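Long-range contacts in succinate dehydrogenase subunit A (Mycolicibacterium smegmatis MC2 51, PDB 6LUM), which probably catalyses the FAD-dependent oxidation of succinate to fumarate as the flavoprotein subunit of succinate dehydrogenase: residues His5-Val10 against His192-Lys197; Pro176-Val181 against Lys197-Ala202. All coordinates share one frame; numbering follows the deposited sequence.

Contact 1: residues His5-Val10 against His192-Lys197; sequences HRYDVV and HVFHAK
His5 and Phe194 both carry CG anti to their own carbonyl carbon (chi1 -46° and -63°), and their rings rise side by side from the same face of the sheet. They form an offset stack with centroids 4.4 Å apart, in which Phe194 CE2 lies over the rim of the imidazole. At the edge of His5, NE2 meets His192 ND1 at 2.9 Å in a hydrogen bond that either histidine could donate, the rings meeting rim to rim. Histidine suits both positions: its ring nitrogens can donate or accept a hydrogen bond. The three rings make an aromatic cluster on one face, and beneath them the strands run parallel, with beta bridges pairing His5 with Phe194 and Arg6 with His195. His5 bonds the residues flanking Phe194, N to Val193 O (2.9 Å) and O to His195 N (2.9 Å); Tyr7 N then binds His195 O at 3.0 Å. Beyond this the pairing passes towards the parallel sheet of the FAD-binding domain, consistent with a Rossmann-type fold, with Lys197 N bonded to Asp8 O. The extended Lys197 chain runs alongside Asp8, and NZ makes a weak salt bridge with OD1 at 3.4 Å; NZ also bonds Ala419 O, and OD2 accepts from Arg30 N. Ala196 CB packs on Val10 CG2 at 3.6 Å; a methyl is enough where the second strand pair begins, both residues being buried.

Contact 2: residues Pro176-Val181 against Lys197-Ala202; sequences PVATGV and KAIVFA. With FAD (flavin-adenine dinucleotide), chain Y.
Two layers of the FAD-binding domain meet here, strand 175-185 of the mixed sheet passing over strand 198-201 of the parallel, Rossmann-type sheet. The contact rests on Ile199, whose CD1 touches Val181 CG2 at 3.7 Å and Ala178 CB at 4.0 Å. No hydrogen bond joins the segments, so the attachment is apolar packing. Ile199 reaches across because CG1 stands anti to the carbonyl carbon (chi1 -58°) and the chain continues extended to CD1, while the shorter branch, CG2, meets the same Val181 methyl at 3.8 Å. A long branched side chain suits this span between layers, one methyl reaching forward while the other fills in beside it. The axes of the short strands 176-181 and 198-201 cross at 78°, close to a right angle, and approach to 7.0 Å, confining the touching to few residues. Ala178 is short enough to let CD1 settle between it and Val181, and Ile199 CD1 also lies 3.9 Å from the backbone Gly180 O. Leu379 of strand 379-381 packs against both Ala178 and Ile199, extending the apolar layer. Thr179 turns its CB away, and its OG1 forms a hydrogen bond with Ala168 O. At the end of 197-202, Ala202 O lies 3.2 Å from FAD O4B, the ribose ring oxygen, a close approach of two acceptor oxygens at the edge of the pocket to which Ala202 belongs.

The centres of contacts 1 and 2 are 8 Å apart, and the segments alternate along the chain: 5-10, 176-181, 192-197, 197-202, with Lys197 common to both. Strands 3-6 and 191-195 are neighbours in the mixed sheet, and the chain passes on from each into 9-12 and 198-201, neighbours in the parallel sheet, so contact 1 follows a pair of strands from one sheet to the other. Contact 2 packs the sheets against each other where strand 175-185, next to 191-195, passes over 198-201. Probable backbone hydrogen bonds, Phe194 with Val181 and Ala196 with Thr179, tie the two contacts together, and strand 198-201 leads from this junction to Ala202 at the FAD pocket.

Contact 1: residues His5-Val10 against His192-Lys197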
ATOM      1  N   HIS D   5     -25.898 -15.252 -12.587  1.00 14.84           N
ATOM      2  CA  HIS D   5     -25.074 -14.140 -12.157  1.00 14.84           C
ATOM      3  C   HIS D   5     -25.916 -12.878 -12.160  1.00 14.84           C
ATOM      4  O   HIS D   5     -26.889 -12.765 -12.902  1.00 14.84           O
ATOM      5  CB  HIS D   5     -23.848 -13.937 -13.054  1.00 14.84           C
ATOM      6  CG  HIS D   5     -23.094 -15.191 -13.374  1.00 14.84           C
ATOM      7  ND1 HIS D   5     -21.830 -15.436 -12.893  1.00 14.84           N
ATOM      8  CD2 HIS D   5     -23.405 -16.245 -14.163  1.00 14.84           C
ATOM      9  CE1 HIS D   5     -21.403 -16.596 -13.355  1.00 14.84           C
ATOM     10  NE2 HIS D   5     -22.339 -17.108 -14.128  1.00 14.84           N
ATOM     11  N   ARG D   6     -25.522 -11.917 -11.333  1.00 25.92           N
ATOM     12  CA  ARG D   6     -26.237 -10.650 -11.208  1.00 25.92           C
ATOM     13  C   ARG D   6     -25.225  -9.526 -11.337  1.00 25.92           C
ATOM     14  O   ARG D   6     -24.391  -9.344 -10.448  1.00 25.92           O
ATOM     15  CB  ARG D   6     -26.969 -10.553  -9.872  1.00 25.92           C
ATOM     16  CG  ARG D   6     -28.225 -11.388  -9.768  1.00 25.92           C
ATOM     17  CD  ARG D   6     -29.456 -10.524  -9.880  1.00 25.92           C
ATOM     18  NE  ARG D   6     -30.669 -11.257  -9.546  1.00 25.92           N
ATOM     19  CZ  ARG D   6     -31.543 -10.869  -8.625  1.00 25.92           C
ATOM     20  NH1 ARG D   6     -31.338  -9.749  -7.947  1.00 25.92           N
ATOM     21  NH2 ARG D   6     -32.622 -11.596  -8.383  1.00 25.92           N
ATOM     22  N   TYR D   7     -25.307  -8.766 -12.422  1.00 19.86           N
ATOM     23  CA  TYR D   7     -24.388  -7.671 -12.681  1.00 19.86           C
ATOM     24  C   TYR D   7     -25.177  -6.438 -13.075  1.00 19.86           C
ATOM     25  O   TYR D   7     -26.284  -6.537 -13.593  1.00 19.86           O
ATOM     26  CB  TYR D   7     -23.394  -8.019 -13.793  1.00 19.86           C
ATOM     27  CG  TYR D   7     -22.327  -8.973 -13.357  1.00 19.86           C
ATOM     28  CD1 TYR D   7     -21.160  -8.516 -12.797  1.00 19.86           C
ATOM     29  CD2 TYR D   7     -22.496 -10.332 -13.494  1.00 19.86           C
ATOM     30  CE1 TYR D   7     -20.195  -9.378 -12.388  1.00 19.86           C
ATOM     31  CE2 TYR D   7     -21.536 -11.200 -13.089  1.00 19.86           C
ATOM     32  CZ  TYR D   7     -20.389 -10.718 -12.534  1.00 19.86           C
ATOM     33  OH  TYR D   7     -19.417 -11.591 -12.127  1.00 19.86           O
ATOM     34  N   ASP D   8     -24.598  -5.267 -12.835  1.00 26.19           N
ATOM     35  CA  ASP D   8     -25.253  -4.043 -13.269  1.00 26.19           C
ATOM     36  C   ASP D   8     -25.190  -3.909 -14.781  1.00 26.19           C
ATOM     37  O   ASP D   8     -26.221  -3.807 -15.449  1.00 26.19           O
ATOM     38  CB  ASP D   8     -24.616  -2.832 -12.597  1.00 26.19           C
ATOM     39  CG  ASP D   8     -24.858  -2.803 -11.107  1.00 26.19           C
ATOM     40  OD1 ASP D   8     -25.842  -3.422 -10.654  1.00 26.19           O
ATOM     41  OD2 ASP D   8     -24.082  -2.145 -10.386  1.00 26.19           O
ATOM     42  N   VAL D   9     -23.983  -3.924 -15.341  1.00 16.18           N
ATOM     43  CA  VAL D   9     -23.759  -3.766 -16.770  1.00 16.18           C
ATOM     44  C   VAL D   9     -23.110  -5.034 -17.299  1.00 16.18           C
ATOM     45  O   VAL D   9     -22.205  -5.588 -16.670  1.00 16.18           O
ATOM     46  CB  VAL D   9     -22.870  -2.542 -17.060  1.00 16.18           C
ATOM     47  CG1 VAL D   9     -22.791  -2.279 -18.534  1.00 16.18           C
ATOM     48  CG2 VAL D   9     -23.382  -1.345 -16.327  1.00 16.18           C
ATOM     49  N   VAL D  10     -23.575  -5.497 -18.451  1.00  8.68           N
ATOM     50  CA  VAL D  10     -23.010  -6.659 -19.123  1.00  8.68           C
ATOM     51  C   VAL D  10     -22.660  -6.240 -20.538  1.00  8.68           C
ATOM     52  O   VAL D  10     -23.540  -5.831 -21.298  1.00  8.68           O
ATOM     53  CB  VAL D  10     -23.983  -7.845 -19.132  1.00  8.68           C
ATOM     54  CG1 VAL D  10     -23.496  -8.900 -20.067  1.00  8.68           C
ATOM     55  CG2 VAL D  10     -24.123  -8.414 -17.754  1.00  8.68           C
ATOM     56  N   HIS D 192     -25.098 -20.167 -18.759  1.00 11.17           N
ATOM     57  CA  HIS D 192     -25.096 -19.149 -17.725  1.00 11.17           C
ATOM     58  C   HIS D 192     -26.122 -18.092 -18.075  1.00 11.17           C
ATOM     59  O   HIS D 192     -26.347 -17.798 -19.246  1.00 11.17           O
ATOM     60  CB  HIS D 192     -23.742 -18.482 -17.579  1.00 11.17           C
ATOM     61  CG  HIS D 192     -22.646 -19.413 -17.188  1.00 11.17           C
ATOM     62  ND1 HIS D 192     -21.817 -19.171 -16.118  1.00 11.17           N
ATOM     63  CD2 HIS D 192     -22.235 -20.581 -17.725  1.00 11.17           C
ATOM     64  CE1 HIS D 192     -20.944 -20.152 -16.011  1.00 11.17           C
ATOM     65  NE2 HIS D 192     -21.178 -21.022 -16.973  1.00 11.17           N
ATOM     66  N   VAL D 193     -26.738 -17.516 -17.053  1.00 10.11           N
ATOM     67  CA  VAL D 193     -27.680 -16.423 -17.227  1.00 10.11           C
ATOM     68  C   VAL D 193     -27.137 -15.237 -16.460  1.00 10.11           C
ATOM     69  O   VAL D 193     -27.015 -15.295 -15.235  1.00 10.11           O
ATOM     70  CB  VAL D 193     -29.085 -16.788 -16.737  1.00 10.11           C
ATOM     71  CG1 VAL D 193     -30.077 -15.797 -17.268  1.00 10.11           C
ATOM     72  CG2 VAL D 193     -29.446 -18.182 -17.170  1.00 10.11           C
ATOM     73  N   PHE D 194     -26.797 -14.175 -17.173  1.00 11.68           N
ATOM     74  CA  PHE D 194     -26.328 -12.940 -16.566  1.00 11.68           C
ATOM     75  C   PHE D 194     -27.501 -11.984 -16.538  1.00 11.68           C
ATOM     76  O   PHE D 194     -27.900 -11.472 -17.582  1.00 11.68           O
ATOM     77  CB  PHE D 194     -25.175 -12.334 -17.357  1.00 11.68           C
ATOM     78  CG  PHE D 194     -23.952 -13.185 -17.401  1.00 11.68           C
ATOM     79  CD1 PHE D 194     -23.863 -14.249 -18.264  1.00 11.68           C
ATOM     80  CD2 PHE D 194     -22.887 -12.907 -16.589  1.00 11.68           C
ATOM     81  CE1 PHE D 194     -22.749 -15.020 -18.294  1.00 11.68           C
ATOM     82  CE2 PHE D 194     -21.780 -13.675 -16.626  1.00 11.68           C
ATOM     83  CZ  PHE D 194     -21.710 -14.733 -17.476  1.00 11.68           C
ATOM     84  N   HIS D 195     -28.068 -11.752 -15.363  1.00 21.54           N
ATOM     85  CA  HIS D 195     -29.155 -10.799 -15.240  1.00 21.54           C
ATOM     86  C   HIS D 195     -28.571  -9.426 -14.971  1.00 21.54           C
ATOM     87  O   HIS D 195     -27.784  -9.252 -14.040  1.00 21.54           O
ATOM     88  CB  HIS D 195     -30.131 -11.218 -14.145  1.00 21.54           C
ATOM     89  CG  HIS D 195     -31.217 -12.116 -14.644  1.00 21.54           C
ATOM     90  ND1 HIS D 195     -32.265 -11.658 -15.412  1.00 21.54           N
ATOM     91  CD2 HIS D 195     -31.396 -13.453 -14.524  1.00 21.54           C
ATOM     92  CE1 HIS D 195     -33.049 -12.669 -15.735  1.00 21.54           C
ATOM     93  NE2 HIS D 195     -32.548 -13.770 -15.205  1.00 21.54           N
ATOM     94  N   ALA D 196     -28.934  -8.461 -15.804  1.00 18.48           N
ATOM     95  CA  ALA D 196     -28.298  -7.163 -15.770  1.00 18.48           C
ATOM     96  C   ALA D 196     -29.347  -6.072 -15.834  1.00 18.48           C
ATOM     97  O   ALA D 196     -30.527  -6.326 -16.069  1.00 18.48           O
ATOM     98  CB  ALA D 196     -27.309  -7.007 -16.917  1.00 18.48           C
ATOM     99  N   LYS D 197     -28.904  -4.843 -15.612  1.00 23.73           N
ATOM    100  CA  LYS D 197     -29.764  -3.699 -15.863  1.00 23.73           C
ATOM    101  C   LYS D 197     -29.565  -3.153 -17.265  1.00 23.73           C
ATOM    102  O   LYS D 197     -30.543  -2.914 -17.975  1.00 23.73           O
ATOM    103  CB  LYS D 197     -29.511  -2.601 -14.833  1.00 23.73           C
ATOM    104  CG  LYS D 197     -29.772  -3.022 -13.412  1.00 23.73           C
ATOM    105  CD  LYS D 197     -29.328  -1.953 -12.461  1.00 23.73           C
ATOM    106  CE  LYS D 197     -29.061  -2.522 -11.097  1.00 23.73           C
ATOM    107  NZ  LYS D 197     -28.574  -1.493 -10.156  1.00 23.73           N
TER

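Contact 2: residues Pro176-Val181 against Lys197-Ala202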
ATOM      1  N   PRO D 176     -41.018  -3.738 -24.289  1.00 35.44           N
ATOM      2  CA  PRO D 176     -40.032  -4.712 -23.823  1.00 35.44           C
ATOM      3  C   PRO D 176     -38.836  -4.030 -23.176  1.00 35.44           C
ATOM      4  O   PRO D 176     -38.547  -2.857 -23.407  1.00 35.44           O
ATOM      5  CB  PRO D 176     -39.619  -5.436 -25.111  1.00 35.44           C
ATOM      6  CG  PRO D 176     -40.246  -4.661 -26.245  1.00 35.44           C
ATOM      7  CD  PRO D 176     -40.803  -3.396 -25.697  1.00 35.44           C
ATOM      8  N   VAL D 177     -38.149  -4.796 -22.343  1.00 29.95           N
ATOM      9  CA  VAL D 177     -36.989  -4.316 -21.608  1.00 29.95           C
ATOM     10  C   VAL D 177     -35.998  -5.463 -21.516  1.00 29.95           C
ATOM     11  O   VAL D 177     -36.390  -6.621 -21.352  1.00 29.95           O
ATOM     12  CB  VAL D 177     -37.391  -3.780 -20.217  1.00 29.95           C
ATOM     13  CG1 VAL D 177     -37.860  -4.895 -19.326  1.00 29.95           C
ATOM     14  CG2 VAL D 177     -36.247  -3.040 -19.564  1.00 29.95           C
ATOM     15  N   ALA D 178     -34.718  -5.155 -21.674  1.00 24.67           N
ATOM     16  CA  ALA D 178     -33.685  -6.177 -21.694  1.00 24.67           C
ATOM     17  C   ALA D 178     -33.177  -6.422 -20.285  1.00 24.67           C
ATOM     18  O   ALA D 178     -32.733  -5.491 -19.611  1.00 24.67           O
ATOM     19  CB  ALA D 178     -32.532  -5.765 -22.603  1.00 24.67           C
ATOM     20  N   THR D 179     -33.231  -7.670 -19.851  1.00 23.80           N
ATOM     21  CA  THR D 179     -32.885  -8.011 -18.481  1.00 23.80           C
ATOM     22  C   THR D 179     -31.675  -8.920 -18.361  1.00 23.80           C
ATOM     23  O   THR D 179     -30.880  -8.749 -17.438  1.00 23.80           O
ATOM     24  CB  THR D 179     -34.077  -8.669 -17.785  1.00 23.80           C
ATOM     25  OG1 THR D 179     -34.482  -9.824 -18.521  1.00 23.80           O
ATOM     26  CG2 THR D 179     -35.230  -7.708 -17.719  1.00 23.80           C
ATOM     27  N   GLY D 180     -31.502  -9.878 -19.260  1.00 16.67           N
ATOM     28  CA  GLY D 180     -30.420 -10.826 -19.100  1.00 16.67           C
ATOM     29  C   GLY D 180     -29.857 -11.302 -20.417  1.00 16.67           C
ATOM     30  O   GLY D 180     -30.460 -11.142 -21.477  1.00 16.67           O
ATOM     31  N   VAL D 181     -28.682 -11.912 -20.319  1.00 11.55           N
ATOM     32  CA  VAL D 181     -27.967 -12.503 -21.442  1.00 11.55           C
ATOM     33  C   VAL D 181     -27.714 -13.963 -21.111  1.00 11.55           C
ATOM     34  O   VAL D 181     -27.139 -14.273 -20.064  1.00 11.55           O
ATOM     35  CB  VAL D 181     -26.647 -11.772 -21.718  1.00 11.55           C
ATOM     36  CG1 VAL D 181     -25.825 -12.541 -22.686  1.00 11.55           C
ATOM     37  CG2 VAL D 181     -26.916 -10.411 -22.264  1.00 11.55           C
ATOM     38  N   LYS D 197     -28.904  -4.843 -15.612  1.00 23.73           N
ATOM     39  CA  LYS D 197     -29.764  -3.699 -15.863  1.00 23.73           C
ATOM     40  C   LYS D 197     -29.565  -3.153 -17.265  1.00 23.73           C
ATOM     41  O   LYS D 197     -30.543  -2.914 -17.975  1.00 23.73           O
ATOM     42  CB  LYS D 197     -29.511  -2.601 -14.833  1.00 23.73           C
ATOM     43  CG  LYS D 197     -29.772  -3.022 -13.412  1.00 23.73           C
ATOM     44  CD  LYS D 197     -29.328  -1.953 -12.461  1.00 23.73           C
ATOM     45  CE  LYS D 197     -29.061  -2.522 -11.097  1.00 23.73           C
ATOM     46  NZ  LYS D 197     -28.574  -1.493 -10.156  1.00 23.73           N
ATOM     47  N   ALA D 198     -28.318  -2.963 -17.681  1.00 16.58           N
ATOM     48  CA  ALA D 198     -27.995  -2.523 -19.025  1.00 16.58           C
ATOM     49  C   ALA D 198     -27.174  -3.596 -19.719  1.00 16.58           C
ATOM     50  O   ALA D 198     -26.502  -4.397 -19.071  1.00 16.58           O
ATOM     51  CB  ALA D 198     -27.232  -1.206 -19.013  1.00 16.58           C
ATOM     52  N   ILE D 199     -27.245  -3.615 -21.046  1.00 12.26           N
ATOM     53  CA  ILE D 199     -26.542  -4.585 -21.873  1.00 12.26           C
ATOM     54  C   ILE D 199     -25.949  -3.848 -23.059  1.00 12.26           C
ATOM     55  O   ILE D 199     -26.674  -3.162 -23.783  1.00 12.26           O
ATOM     56  CB  ILE D 199     -27.480  -5.703 -22.359  1.00 12.26           C
ATOM     57  CG1 ILE D 199     -28.124  -6.416 -21.178  1.00 12.26           C
ATOM     58  CG2 ILE D 199     -26.735  -6.694 -23.200  1.00 12.26           C
ATOM     59  CD1 ILE D 199     -29.088  -7.469 -21.590  1.00 12.26           C
ATOM     60  N   VAL D 200     -24.644  -3.990 -23.269  1.00  8.78           N
ATOM     61  CA  VAL D 200     -23.952  -3.376 -24.395  1.00  8.78           C
ATOM     62  C   VAL D 200     -23.522  -4.469 -25.355  1.00  8.78           C
ATOM     63  O   VAL D 200     -22.956  -5.480 -24.937  1.00  8.78           O
ATOM     64  CB  VAL D 200     -22.740  -2.550 -23.931  1.00  8.78           C
ATOM     65  CG1 VAL D 200     -22.250  -1.667 -25.044  1.00  8.78           C
ATOM     66  CG2 VAL D 200     -23.101  -1.723 -22.724  1.00  8.78           C
ATOM     67  N   PHE D 201     -23.787  -4.270 -26.635  1.00  9.68           N
ATOM     68  CA  PHE D 201     -23.464  -5.234 -27.680  1.00  9.68           C
ATOM     69  C   PHE D 201     -22.323  -4.683 -28.518  1.00  9.68           C
ATOM     70  O   PHE D 201     -22.514  -3.731 -29.276  1.00  9.68           O
ATOM     71  CB  PHE D 201     -24.673  -5.503 -28.562  1.00  9.68           C
ATOM     72  CG  PHE D 201     -25.436  -6.708 -28.177  1.00  9.68           C
ATOM     73  CD1 PHE D 201     -24.932  -7.957 -28.419  1.00  9.68           C
ATOM     74  CD2 PHE D 201     -26.659  -6.596 -27.568  1.00  9.68           C
ATOM     75  CE1 PHE D 201     -25.631  -9.070 -28.061  1.00  9.68           C
ATOM     76  CE2 PHE D 201     -27.361  -7.710 -27.206  1.00  9.68           C
ATOM     77  CZ  PHE D 201     -26.843  -8.948 -27.454  1.00  9.68           C
ATOM     78  N   ALA D 202     -21.153  -5.290 -28.409  1.00  8.29           N
ATOM     79  CA  ALA D 202     -19.977  -4.853 -29.144  1.00  8.29           C
ATOM     80  C   ALA D 202     -19.344  -6.024 -29.874  1.00  8.29           C
ATOM     81  O   ALA D 202     -18.140  -6.262 -29.792  1.00  8.29           O
ATOM     82  CB  ALA D 202     -18.991  -4.192 -28.202  1.00  8.29           C
TER
HETATM   83  PA  FAD Y 700     -14.250  -6.686 -33.164  1.00 47.92           P
HETATM   84  O1A FAD Y 700     -12.914  -6.105 -32.770  1.00 60.35           O
HETATM   85  O2A FAD Y 700     -14.553  -6.961 -34.617  1.00 49.78           O
HETATM   86  O5B FAD Y 700     -14.471  -8.050 -32.338  1.00 56.78           O
HETATM   87  C5B FAD Y 700     -15.723  -8.329 -31.715  1.00 44.11           C
HETATM   88  C4B FAD Y 700     -15.485  -8.802 -30.288  1.00 52.81           C
HETATM   89  O4B FAD Y 700     -16.730  -9.156 -29.679  1.00 51.81           O
HETATM   90  C3B FAD Y 700     -14.584 -10.027 -30.256  1.00 50.05           C
HETATM   91  O3B FAD Y 700     -13.347  -9.700 -29.608  1.00 55.52           O
HETATM   92  C2B FAD Y 700     -15.366 -11.108 -29.522  1.00 47.82           C
HETATM   93  O2B FAD Y 700     -14.697 -11.577 -28.345  1.00 66.09           O
HETATM   94  C1B FAD Y 700     -16.698 -10.480 -29.139  1.00 53.66           C
HETATM   95  N9A FAD Y 700     -17.812 -11.284 -29.701  1.00 52.69           N
HETATM   96  C8A FAD Y 700     -18.179 -11.327 -30.996  1.00 42.11           C
HETATM   97  N7A FAD Y 700     -19.235 -12.159 -31.178  1.00 48.96           N
HETATM   98  C5A FAD Y 700     -19.562 -12.667 -29.976  1.00 47.12           C
HETATM   99  C6A FAD Y 700     -20.581 -13.610 -29.455  1.00 47.41           C
HETATM  100  N6A FAD Y 700     -21.487 -14.189 -30.279  1.00 50.65           N
HETATM  101  N1A FAD Y 700     -20.576 -13.870 -28.128  1.00 47.33           N
HETATM  102  C2A FAD Y 700     -19.682 -13.302 -27.299  1.00 51.28           C
HETATM  103  N3A FAD Y 700     -18.731 -12.440 -27.702  1.00 51.84           N
HETATM  104  C4A FAD Y 700     -18.621 -12.088 -29.006  1.00 48.04           C
HETATM  105  N1  FAD Y 700     -10.642  -0.157 -39.605  1.00 62.94           N
HETATM  106  C2  FAD Y 700      -9.929   0.997 -39.640  1.00 63.04           C
HETATM  107  O2  FAD Y 700     -10.468   2.046 -39.226  1.00 56.25           O
HETATM  108  N3  FAD Y 700      -8.668   1.060 -40.102  1.00 65.67           N
HETATM  109  C4  FAD Y 700      -8.021  -0.019 -40.561  1.00 65.21           C
HETATM  110  O4  FAD Y 700      -6.848   0.071 -40.985  1.00 66.69           O
HETATM  111  C4X FAD Y 700      -8.728  -1.321 -40.558  1.00 60.33           C
HETATM  112  N5  FAD Y 700      -8.147  -2.456 -41.005  1.00 60.90           N
HETATM  113  C5X FAD Y 700      -8.819  -3.631 -40.990  1.00 55.02           C
HETATM  114  C6  FAD Y 700      -8.200  -4.786 -41.454  1.00 53.65           C
HETATM  115  C7  FAD Y 700      -8.883  -5.997 -41.441  1.00 50.56           C
HETATM  116  C7M FAD Y 700      -8.210  -7.246 -41.946  1.00 49.65           C
HETATM  117  C8  FAD Y 700     -10.278  -6.060 -40.930  1.00 47.62           C
HETATM  118  C8M FAD Y 700     -11.015  -7.373 -40.917  1.00 42.14           C
HETATM  119  C9  FAD Y 700     -10.901  -4.908 -40.465  1.00 49.32           C
HETATM  120  C9A FAD Y 700     -10.218  -3.698 -40.477  1.00 54.45           C
HETATM  121  N10 FAD Y 700     -10.842  -2.525 -40.006  1.00 55.67           N
HETATM  122  C10 FAD Y 700     -10.115  -1.322 -40.037  1.00 57.06           C
HETATM  123  C1' FAD Y 700     -12.216  -2.560 -39.498  1.00 52.27           C
HETATM  124  C2' FAD Y 700     -12.220  -2.201 -38.016  1.00 57.37           C
HETATM  125  O2' FAD Y 700     -11.155  -2.894 -37.354  1.00 60.89           O
HETATM  126  C3' FAD Y 700     -13.547  -2.572 -37.367  1.00 54.68           C
HETATM  127  O3' FAD Y 700     -14.511  -1.545 -37.631  1.00 59.71           O
HETATM  128  C4' FAD Y 700     -13.389  -2.745 -35.861  1.00 52.15           C
HETATM  129  O4' FAD Y 700     -12.207  -3.508 -35.592  1.00 56.02           O
HETATM  130  C5' FAD Y 700     -14.598  -3.452 -35.260  1.00 53.37           C
HETATM  131  O5' FAD Y 700     -14.247  -4.001 -33.991  1.00 50.83           O
HETATM  132  P   FAD Y 700     -15.348  -4.138 -32.824  1.00 52.77           P
HETATM  133  O1P FAD Y 700     -14.796  -3.491 -31.576  1.00 55.36           O
HETATM  134  O2P FAD Y 700     -16.680  -3.693 -33.377  1.00 55.97           O
HETATM  135  O3P FAD Y 700     -15.407  -5.728 -32.582  1.00 53.35           O